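Local coordinates for major capsid protein (Faustovirus, PDB 5J7O), which probably builds the outer shell of the virus, its double jelly-roll subunits assembling in threes to form the capsid's building blocks, at residues Pro197-Thr202 with Leu300-Asp305; Phe415-Val420 with Lys614-Leu619; Leu440-Glu445 with Val584-Ala589. All blocks are in the same frame, centred on the assembly; numbering follows the deposited sequence.

Contact 1: Pro197-Thr202 with Leu300-Asp305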
loop_
_atom_site.group_PDB
_atom_site.type_symbol
_atom_site.label_atom_id
_atom_site.label_comp_id
_atom_site.label_asym_id
_atom_site.label_seq_id
_atom_site.Cartn_x
_atom_site.Cartn_y
_atom_site.Cartn_z
ATOM N N PRO B 197 -32.362 15.039 19.918
ATOM C CA PRO B 197 -31.148 14.648 19.191
ATOM C C PRO B 197 -30.690 15.757 18.259
ATOM O O PRO B 197 -31.362 16.059 17.269
ATOM C CB PRO B 197 -31.585 13.399 18.415
ATOM C CG PRO B 197 -32.746 12.864 19.183
ATOM C CD PRO B 197 -33.455 14.070 19.730
ATOM N N LEU B 198 -29.557 16.386 18.575
ATOM C CA LEU B 198 -29.034 17.428 17.699
ATOM C C LEU B 198 -28.349 16.824 16.481
ATOM O O LEU B 198 -28.432 17.378 15.379
ATOM C CB LEU B 198 -28.078 18.335 18.475
ATOM C CG LEU B 198 -27.735 19.693 17.855
ATOM C CD1 LEU B 198 -27.424 20.713 18.938
ATOM C CD2 LEU B 198 -26.565 19.580 16.897
ATOM N N ASP B 199 -27.671 15.692 16.660
ATOM C CA ASP B 199 -27.081 14.960 15.549
ATOM C C ASP B 199 -26.807 13.536 16.005
ATOM O O ASP B 199 -26.526 13.290 17.181
ATOM C CB ASP B 199 -25.792 15.618 15.046
ATOM C CG ASP B 199 -25.302 15.013 13.745
ATOM O OD1 ASP B 199 -26.146 14.522 12.966
ATOM O OD2 ASP B 199 -24.077 15.023 13.501
ATOM N N GLU B 200 -26.892 12.604 15.059
ATOM C CA GLU B 200 -26.714 11.195 15.373
ATOM C C GLU B 200 -26.341 10.437 14.109
ATOM O O GLU B 200 -26.706 10.836 13.000
ATOM C CB GLU B 200 -27.982 10.599 15.991
ATOM C CG GLU B 200 -29.237 10.884 15.188
ATOM C CD GLU B 200 -30.440 10.118 15.692
ATOM O OE1 GLU B 200 -30.249 9.059 16.329
ATOM O OE2 GLU B 200 -31.578 10.574 15.451
ATOM N N TYR B 201 -25.610 9.340 14.294
ATOM C CA TYR B 201 -25.250 8.459 13.193
ATOM C C TYR B 201 -25.178 7.032 13.716
ATOM O O TYR B 201 -25.181 6.790 14.926
ATOM C CB TYR B 201 -23.926 8.879 12.540
ATOM C CG TYR B 201 -22.723 8.836 13.458
ATOM C CD1 TYR B 201 -22.009 7.659 13.648
ATOM C CD2 TYR B 201 -22.292 9.976 14.121
ATOM C CE1 TYR B 201 -20.910 7.616 14.482
ATOM C CE2 TYR B 201 -21.191 9.943 14.956
ATOM C CZ TYR B 201 -20.503 8.761 15.132
ATOM O OH TYR B 201 -19.407 8.722 15.962
ATOM N N THR B 202 -25.113 6.084 12.789
ATOM C CA THR B 202 -25.082 4.667 13.119
ATOM C C THR B 202 -23.749 4.063 12.679
ATOM O O THR B 202 -22.842 4.764 12.224
ATOM C CB THR B 202 -26.256 3.930 12.467
ATOM O OG1 THR B 202 -26.090 3.928 11.044
ATOM C CG2 THR B 202 -27.574 4.603 12.816
ATOM N N LEU B 300 -17.660 10.907 15.191
ATOM C CA LEU B 300 -17.530 11.543 13.879
ATOM C C LEU B 300 -18.573 12.648 13.685
ATOM O O LEU B 300 -19.356 12.643 12.737
ATOM C CB LEU B 300 -17.638 10.489 12.784
ATOM C CG LEU B 300 -16.863 9.190 13.012
ATOM C CD1 LEU B 300 -17.487 8.050 12.221
ATOM C CD2 LEU B 300 -15.399 9.360 12.639
ATOM N N PHE B 301 -18.563 13.615 14.598
ATOM C CA PHE B 301 -19.427 14.778 14.475
ATOM C C PHE B 301 -18.687 15.926 13.786
ATOM O O PHE B 301 -17.468 15.898 13.605
ATOM C CB PHE B 301 -19.942 15.219 15.844
ATOM C CG PHE B 301 -20.909 14.254 16.472
ATOM C CD1 PHE B 301 -22.142 14.007 15.890
ATOM C CD2 PHE B 301 -20.593 13.611 17.658
ATOM C CE1 PHE B 301 -23.034 13.126 16.470
ATOM C CE2 PHE B 301 -21.483 12.729 18.244
ATOM C CZ PHE B 301 -22.705 12.486 17.649
ATOM N N TRP B 302 -19.452 16.951 13.399
ATOM C CA TRP B 302 -18.876 18.051 12.629
ATOM C C TRP B 302 -17.914 18.876 13.476
ATOM O O TRP B 302 -16.913 19.386 12.962
ATOM C CB TRP B 302 -19.988 18.937 12.057
ATOM C CG TRP B 302 -20.486 19.950 13.036
ATOM C CD1 TRP B 302 -20.050 21.235 13.177
ATOM C CD2 TRP B 302 -21.489 19.755 14.038
ATOM N NE1 TRP B 302 -20.723 21.855 14.199
ATOM C CE2 TRP B 302 -21.613 20.968 14.745
ATOM C CE3 TRP B 302 -22.299 18.676 14.405
ATOM C CZ2 TRP B 302 -22.511 21.131 15.794
ATOM C CZ3 TRP B 302 -23.190 18.840 15.445
ATOM C CH2 TRP B 302 -23.289 20.058 16.129
ATOM N N PHE B 303 -18.172 18.986 14.782
ATOM C CA PHE B 303 -17.416 19.906 15.624
ATOM C C PHE B 303 -16.060 19.321 15.990
ATOM O O PHE B 303 -15.427 19.756 16.955
ATOM C CB PHE B 303 -18.207 20.271 16.886
ATOM C CG PHE B 303 -18.711 19.089 17.659
ATOM C CD1 PHE B 303 -17.888 18.412 18.547
ATOM C CD2 PHE B 303 -20.020 18.668 17.514
ATOM C CE1 PHE B 303 -18.364 17.329 19.268
ATOM C CE2 PHE B 303 -20.503 17.590 18.234
ATOM C CZ PHE B 303 -19.672 16.918 19.110
ATOM N N ARG B 304 -15.614 18.315 15.233
ATOM C CA ARG B 304 -14.246 17.842 15.373
ATOM C C ARG B 304 -13.259 18.862 14.826
ATOM O O ARG B 304 -12.136 18.976 15.335
ATOM C CB ARG B 304 -14.096 16.496 14.662
ATOM C CG ARG B 304 -12.669 16.048 14.395
ATOM C CD ARG B 304 -12.643 14.564 14.064
ATOM N NE ARG B 304 -13.295 13.797 15.121
ATOM C CZ ARG B 304 -12.663 13.313 16.184
ATOM N NH1 ARG B 304 -11.358 13.507 16.322
ATOM N NH2 ARG B 304 -13.330 12.634 17.108
ATOM N N ASP B 305 -13.663 19.608 13.806
ATOM C CA ASP B 305 -12.879 20.703 13.256
ATOM C C ASP B 305 -12.601 21.738 14.342
ATOM O O ASP B 305 -13.552 22.244 14.958
ATOM C CB ASP B 305 -13.649 21.332 12.093
ATOM C CG ASP B 305 -12.810 22.290 11.266
ATOM O OD1 ASP B 305 -11.838 22.869 11.794
ATOM O OD2 ASP B 305 -13.140 22.475 10.076
#

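Contact 2: Phe415-Val420 with Lys614-Leu619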
loop_
_atom_site.group_PDB
_atom_site.type_symbol
_atom_site.label_atom_id
_atom_site.label_comp_id
_atom_site.label_asym_id
_atom_site.label_seq_id
_atom_site.Cartn_x
_atom_site.Cartn_y
_atom_site.Cartn_z
ATOM N N PHE B 415 -24.004 32.812 14.329
ATOM C CA PHE B 415 -24.369 31.418 14.135
ATOM C C PHE B 415 -23.181 30.661 13.559
ATOM O O PHE B 415 -22.178 31.250 13.149
ATOM C CB PHE B 415 -25.592 31.283 13.219
ATOM C CG PHE B 415 -25.347 31.739 11.806
ATOM C CD1 PHE B 415 -25.335 33.089 11.489
ATOM C CD2 PHE B 415 -25.139 30.818 10.791
ATOM C CE1 PHE B 415 -25.110 33.510 10.191
ATOM C CE2 PHE B 415 -24.916 31.235 9.490
ATOM C CZ PHE B 415 -24.903 32.583 9.190
ATOM N N THR B 416 -23.310 29.337 13.535
ATOM C CA THR B 416 -22.318 28.459 12.934
ATOM C C THR B 416 -23.014 27.430 12.056
ATOM O O THR B 416 -24.075 26.909 12.413
ATOM C CB THR B 416 -21.469 27.738 13.995
ATOM O OG1 THR B 416 -20.670 26.729 13.361
ATOM C CG2 THR B 416 -22.347 27.092 15.053
ATOM N N LEU B 417 -22.415 27.152 10.903
ATOM C CA LEU B 417 -22.895 26.066 10.061
ATOM C C LEU B 417 -22.500 24.729 10.667
ATOM O O LEU B 417 -21.415 24.582 11.235
ATOM C CB LEU B 417 -22.327 26.188 8.649
ATOM C CG LEU B 417 -23.267 26.762 7.592
ATOM C CD1 LEU B 417 -23.930 28.015 8.116
ATOM C CD2 LEU B 417 -22.502 27.057 6.317
ATOM N N ILE B 418 -23.399 23.752 10.559
ATOM C CA ILE B 418 -23.137 22.400 11.026
ATOM C C ILE B 418 -23.532 21.426 9.925
ATOM O O ILE B 418 -24.339 21.737 9.046
ATOM C CB ILE B 418 -23.886 22.065 12.337
ATOM C CG1 ILE B 418 -25.354 21.743 12.058
ATOM C CG2 ILE B 418 -23.788 23.217 13.327
ATOM C CD1 ILE B 418 -26.124 21.313 13.289
ATOM N N ARG B 419 -22.934 20.240 9.974
ATOM C CA ARG B 419 -23.281 19.141 9.084
ATOM C C ARG B 419 -23.822 17.991 9.918
ATOM O O ARG B 419 -23.212 17.607 10.922
ATOM C CB ARG B 419 -22.076 18.683 8.258
ATOM C CG ARG B 419 -21.996 19.290 6.863
ATOM C CD ARG B 419 -21.485 20.722 6.891
ATOM N NE ARG B 419 -21.125 21.190 5.554
ATOM C CZ ARG B 419 -20.423 22.292 5.310
ATOM N NH1 ARG B 419 -19.999 23.046 6.314
ATOM N NH2 ARG B 419 -20.140 22.638 4.060
ATOM N N VAL B 420 -24.960 17.446 9.502
ATOM C CA VAL B 420 -25.656 16.418 10.262
ATOM C C VAL B 420 -25.916 15.214 9.367
ATOM O O VAL B 420 -26.119 15.346 8.156
ATOM C CB VAL B 420 -26.978 16.948 10.856
ATOM C CG1 VAL B 420 -26.699 17.825 12.064
ATOM C CG2 VAL B 420 -27.756 17.721 9.804
ATOM N N LYS B 614 -25.374 13.857 4.016
ATOM C CA LYS B 614 -24.780 14.884 4.862
ATOM C C LYS B 614 -25.475 16.202 4.548
ATOM O O LYS B 614 -25.289 16.767 3.464
ATOM C CB LYS B 614 -23.274 14.980 4.635
ATOM C CG LYS B 614 -22.502 13.764 5.115
ATOM C CD LYS B 614 -22.638 13.589 6.616
ATOM C CE LYS B 614 -22.027 14.760 7.363
ATOM N NZ LYS B 614 -20.585 14.930 7.037
ATOM N N CYS B 615 -26.277 16.685 5.489
ATOM C CA CYS B 615 -27.077 17.882 5.290
ATOM C C CYS B 615 -26.448 19.080 5.990
ATOM O O CYS B 615 -25.566 18.945 6.842
ATOM C CB CYS B 615 -28.505 17.667 5.799
ATOM S SG CYS B 615 -29.386 16.315 4.986
ATOM N N ILE B 616 -26.915 20.266 5.611
ATOM C CA ILE B 616 -26.465 21.527 6.187
ATOM C C ILE B 616 -27.557 22.053 7.103
ATOM O O ILE B 616 -28.726 22.134 6.704
ATOM C CB ILE B 616 -26.126 22.561 5.098
ATOM C CG1 ILE B 616 -24.849 22.165 4.357
ATOM C CG2 ILE B 616 -25.984 23.950 5.704
ATOM C CD1 ILE B 616 -24.435 23.158 3.290
ATOM N N ASN B 617 -27.182 22.402 8.330
ATOM C CA ASN B 617 -28.076 23.101 9.240
ATOM C C ASN B 617 -27.276 24.208 9.917
ATOM O O ASN B 617 -26.153 24.525 9.514
ATOM C CB ASN B 617 -28.717 22.131 10.241
ATOM C CG ASN B 617 -30.026 22.657 10.803
ATOM O OD1 ASN B 617 -30.192 23.861 10.995
ATOM N ND2 ASN B 617 -30.964 21.757 11.060
ATOM N N PHE B 618 -27.859 24.802 10.955
ATOM C CA PHE B 618 -27.285 25.973 11.598
ATOM C C PHE B 618 -27.443 25.840 13.105
ATOM O O PHE B 618 -28.220 25.019 13.598
ATOM C CB PHE B 618 -27.948 27.260 11.086
ATOM C CG PHE B 618 -28.188 27.262 9.601
ATOM C CD1 PHE B 618 -27.230 27.752 8.731
ATOM C CD2 PHE B 618 -29.366 26.759 9.072
ATOM C CE1 PHE B 618 -27.441 27.748 7.366
ATOM C CE2 PHE B 618 -29.581 26.747 7.707
ATOM C CZ PHE B 618 -28.618 27.245 6.853
ATOM N N LEU B 619 -26.689 26.658 13.836
ATOM C CA LEU B 619 -26.693 26.619 15.294
ATOM C C LEU B 619 -26.526 28.036 15.816
ATOM O O LEU B 619 -25.526 28.696 15.513
ATOM C CB LEU B 619 -25.577 25.713 15.823
ATOM C CG LEU B 619 -25.743 25.138 17.230
ATOM C CD1 LEU B 619 -26.874 24.121 17.257
ATOM C CD2 LEU B 619 -24.443 24.514 17.712
#

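Contact 3: Leu440-Glu445 with Val584-Ala589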
loop_
_atom_site.group_PDB
_atom_site.type_symbol
_atom_site.label_atom_id
_atom_site.label_comp_id
_atom_site.label_asym_id
_atom_site.label_seq_id
_atom_site.Cartn_x
_atom_site.Cartn_y
_atom_site.Cartn_z
ATOM N N LEU B 440 -34.714 13.161 4.188
ATOM C CA LEU B 440 -34.106 14.408 3.742
ATOM C C LEU B 440 -35.053 15.578 3.984
ATOM O O LEU B 440 -36.157 15.618 3.431
ATOM C CB LEU B 440 -33.731 14.307 2.266
ATOM C CG LEU B 440 -32.783 13.145 1.963
ATOM C CD1 LEU B 440 -32.289 13.190 0.526
ATOM C CD2 LEU B 440 -31.622 13.167 2.936
ATOM N N LYS B 441 -34.615 16.531 4.810
ATOM C CA LYS B 441 -35.378 17.738 5.095
ATOM C C LYS B 441 -34.626 19.029 4.811
ATOM O O LYS B 441 -35.268 20.079 4.699
ATOM C CB LYS B 441 -35.825 17.765 6.568
ATOM C CG LYS B 441 -37.085 16.975 6.876
ATOM C CD LYS B 441 -36.795 15.496 7.059
ATOM C CE LYS B 441 -38.023 14.760 7.569
ATOM N NZ LYS B 441 -37.733 13.329 7.854
ATOM N N TRP B 442 -33.308 18.986 4.690
ATOM C CA TRP B 442 -32.448 20.160 4.641
ATOM C C TRP B 442 -31.548 20.076 3.422
ATOM O O TRP B 442 -31.510 19.048 2.739
ATOM C CB TRP B 442 -31.626 20.239 5.940
ATOM C CG TRP B 442 -32.494 20.341 7.155
ATOM C CD1 TRP B 442 -33.696 20.980 7.250
ATOM C CD2 TRP B 442 -32.245 19.764 8.442
ATOM N NE1 TRP B 442 -34.204 20.847 8.517
ATOM C CE2 TRP B 442 -33.333 20.105 9.269
ATOM C CE3 TRP B 442 -31.205 18.997 8.977
ATOM C CZ2 TRP B 442 -33.412 19.705 10.602
ATOM C CZ3 TRP B 442 -31.285 18.602 10.300
ATOM C CH2 TRP B 442 -32.381 18.956 11.098
ATOM N N PRO B 443 -30.828 21.155 3.095
ATOM C CA PRO B 443 -29.917 21.098 1.942
ATOM C C PRO B 443 -28.911 19.968 2.088
ATOM O O PRO B 443 -28.323 19.772 3.151
ATOM C CB PRO B 443 -29.234 22.468 1.963
ATOM C CG PRO B 443 -30.211 23.351 2.614
ATOM C CD PRO B 443 -30.886 22.516 3.659
ATOM N N VAL B 444 -28.719 19.222 1.004
ATOM C CA VAL B 444 -27.872 18.036 0.998
ATOM C C VAL B 444 -26.608 18.339 0.206
ATOM O O VAL B 444 -26.679 18.782 -0.947
ATOM C CB VAL B 444 -28.608 16.821 0.409
ATOM C CG1 VAL B 444 -27.687 15.612 0.376
ATOM C CG2 VAL B 444 -29.865 16.524 1.212
ATOM N N GLU B 445 -25.452 18.099 0.827
ATOM C CA GLU B 445 -24.179 18.218 0.125
ATOM C C GLU B 445 -23.903 16.984 -0.725
ATOM O O GLU B 445 -23.580 17.095 -1.912
ATOM C CB GLU B 445 -23.042 18.434 1.124
ATOM C CG GLU B 445 -22.978 19.818 1.735
ATOM C CD GLU B 445 -21.742 20.006 2.593
ATOM O OE1 GLU B 445 -21.530 19.193 3.517
ATOM O OE2 GLU B 445 -20.975 20.956 2.333
ATOM N N VAL B 584 -28.350 20.464 -2.701
ATOM C CA VAL B 584 -29.700 20.247 -3.207
ATOM C C VAL B 584 -30.661 20.987 -2.288
ATOM O O VAL B 584 -30.669 20.763 -1.074
ATOM C CB VAL B 584 -30.042 18.752 -3.274
ATOM C CG1 VAL B 584 -31.512 18.560 -3.615
ATOM C CG2 VAL B 584 -29.171 18.057 -4.295
ATOM N N ASN B 585 -31.476 21.865 -2.864
ATOM C CA ASN B 585 -32.296 22.760 -2.068
ATOM C C ASN B 585 -33.537 22.045 -1.539
ATOM O O ASN B 585 -33.931 20.983 -2.024
ATOM C CB ASN B 585 -32.669 23.983 -2.894
ATOM C CG ASN B 585 -33.538 23.621 -4.096
ATOM O OD1 ASN B 585 -34.354 22.701 -4.028
ATOM N ND2 ASN B 585 -33.357 24.333 -5.201
ATOM N N ILE B 586 -34.145 22.649 -0.515
ATOM C CA ILE B 586 -35.101 21.933 0.330
ATOM C C ILE B 586 -36.365 21.578 -0.442
ATOM O O ILE B 586 -36.969 20.523 -0.212
ATOM C CB ILE B 586 -35.416 22.759 1.591
ATOM C CG1 ILE B 586 -34.153 22.937 2.431
ATOM C CG2 ILE B 586 -36.517 22.103 2.418
ATOM C CD1 ILE B 586 -34.411 23.390 3.856
ATOM N N SER B 587 -36.785 22.441 -1.369
ATOM C CA SER B 587 -37.979 22.154 -2.156
ATOM C C SER B 587 -37.846 20.821 -2.876
ATOM O O SER B 587 -38.764 19.992 -2.853
ATOM C CB SER B 587 -38.231 23.285 -3.153
ATOM O OG SER B 587 -37.145 23.423 -4.053
ATOM N N ARG B 588 -36.692 20.587 -3.506
ATOM C CA ARG B 588 -36.463 19.322 -4.192
ATOM C C ARG B 588 -36.150 18.202 -3.211
ATOM O O ARG B 588 -36.491 17.041 -3.464
ATOM C CB ARG B 588 -35.327 19.471 -5.202
ATOM C CG ARG B 588 -35.580 20.518 -6.269
ATOM C CD ARG B 588 -34.365 20.714 -7.154
ATOM N NE ARG B 588 -34.677 21.533 -8.320
ATOM C CZ ARG B 588 -33.765 22.132 -9.079
ATOM N NH1 ARG B 588 -32.477 22.011 -8.787
ATOM N NH2 ARG B 588 -34.141 22.859 -10.122
ATOM N N ALA B 589 -35.507 18.527 -2.088
ATOM C CA ALA B 589 -35.160 17.505 -1.107
ATOM C C ALA B 589 -36.392 16.872 -0.477
ATOM O O ALA B 589 -36.317 15.734 0.001
ATOM C CB ALA B 589 -34.264 18.099 -0.018
#

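Contact 1: Pro197-Thr202 with Leu300-Asp305
Asp199 turns one carboxylate oxygen against an aromatic edge: OD2 lies in the plane of the Phe301 ring, 3.2 Å from CD1, and has no hydrogen-bond partner in the model although it is buried. It therefore meets the C-H rim, whose weakly positive edge could offset some of the charge; the carboxylate itself is turned 62° from the ring plane. The other oxygen, OD1, is bound by the backbone N of Tyr421, which probably holds the carboxylate in this rotation. One face of the same Phe301 ring receives Tyr201, whose edge points at it in a T-shaped pair with centroids 5.3 Å apart; CE2 sits 3.9 Å above the plane, toward the rim. Tyr201 CG stands between the backbone N and the carbonyl carbon (chi1 62°), which carries the phenol across to the loop. There its OH accepts a nearly straight hydrogen bond of 2.9 Å from Leu300 N, while Leu300 CB lies 4.1 Å from Tyr201 CZ. At the far end, Leu198 CD2 comes to 3.4 Å from Trp302 CH2, the two side chains crossing at about a right angle. Phe303 CD2 lies over one indole face. Strand 196-202 is the outermost strand, within this chain, of the sheet where it pairs with strand 186-193, through a classic beta bulge in which Leu198 and Asp199 both bond to Phe191 by their backbones. The loop holding Leu300-Asp305 joins strands 293-298 and 310-311, partners of strand 99-109 in another sheet, and strand 415-428 packs against Leu198, Asp199 and Trp302.

Contact 2: Phe415-Val420 with Lys614-Leu619
The carbonyl O of Cys615 is gripped by two groups of the opposing strand: Val420 N donates a hydrogen bond of 3.1 Å, and Arg419 CA adds a CA-H...O contact of 3.2 Å. This belongs to an antiparallel ladder between strands 415-428 and 607-620, neighbours in a four-stranded sheet of the double jelly-roll. Hydrogen-bonded pairs Thr416-Leu619, Ile418-Asn617 and Val420-Cys615 alternate with non-hydrogen-bonded pairs Leu417-Phe618 and Arg419-Ile616. The central bonds are straight at hydrogen, with angles of 172° for Ile418 N to Asn617 O and 174° for Asn617 N to Ile418 O. In the Thr416-Leu619 pair one of the two bonds is weak, Leu619 N to Thr416 O, bent to 127°.

Ile418, Asn617, Thr416 and Leu619 share one face. Ile418 CG1 runs alongside Asn617 CB at 3.8 Å, and Thr416 CG2 lies 3.6 Å from Leu619 CB. On the other face, Arg419 bends at its second torsion and passes beside Ile616, with NE 4.0 Å from Ile616 CG1. Its guanidinium then forms a salt bridge with Glu445 and a hydrogen bond to Tyr578 O, so its charge is probably balanced by Glu445, beyond the strand pair. The face of Leu417 and Phe618 also meets other copies of the protein, Tyr63 of the third subunit and Met18 of the second. Leu417 CD1 stands in the plane of the Phe415 ring at its edge, and also 3.4 Å from CD1 at the edge of the Phe618 ring.

Contact 3: Leu440-Glu445 with Val584-Ala589
A single antiparallel beta bridge, set just before the short helix 586-589, joins Val584 to Val444 at the start of strand 444-453, which pairs with strand 607-620 in a jelly-roll sheet. Val444 N bonds to Val584 O at 3.2 Å, and Val584 N returns a bond of 2.9 Å to Val444 O. Pro443 CA adds a CA-H...O contact of 3.1 Å to Val584 O, with 149° at the hydrogen. Ile586 sets its branches around the carbonyl O of Lys441, with CG2 at 3.3 Å and CD1 at 3.5 Å. Having CG1 anti to the carbonyl carbon (chi1 -63°) also brings that branch to 3.5 Å from Pro443 CD, while Ile586 CD1 meets the edge of the Trp442 ring. Farther along, Ala589 CB lies 4.0 Å from Trp442 O.

The helix start is organised separately. Asn585 is its N-cap, and OD1 accepts from Arg588 N at 3.2 Å, nearly along the C=O axis, and from Ser587 OG above the carbonyl plane. Ser587 N instead bonds to Asp12 of the second subunit. With Asn585 OD1 spent on the helix start, the segments are joined by two main-chain hydrogen bonds, one CA-H...O contact and otherwise van der Waals packing, chiefly of Ile586 and Ala589 on residues 440-443.

Overall arrangement
From the N terminus, contact 1 closes first, bringing the loop at 300-305 back to strand 196-202 before contact 2 begins. Contact 2 then closes a long excursion, since 193 residues separate 415-420 from 614-619, and contact 3 closes a smaller loop wholly within that excursion. Strand 415-428 couples the first two: Trp302 CE2 packs 3.4 Å from Ile418 CG2. Contacts 2 and 3 reach one sheet through neighbouring strands 607-620 and 444-453, where Ile616 N probably bonds to Pro443 O at 2.9 Å. Contact 2 touches both others, while contacts 1 and 3 stay about 6 Å apart at their nearest atoms, so contact 2 lies between them.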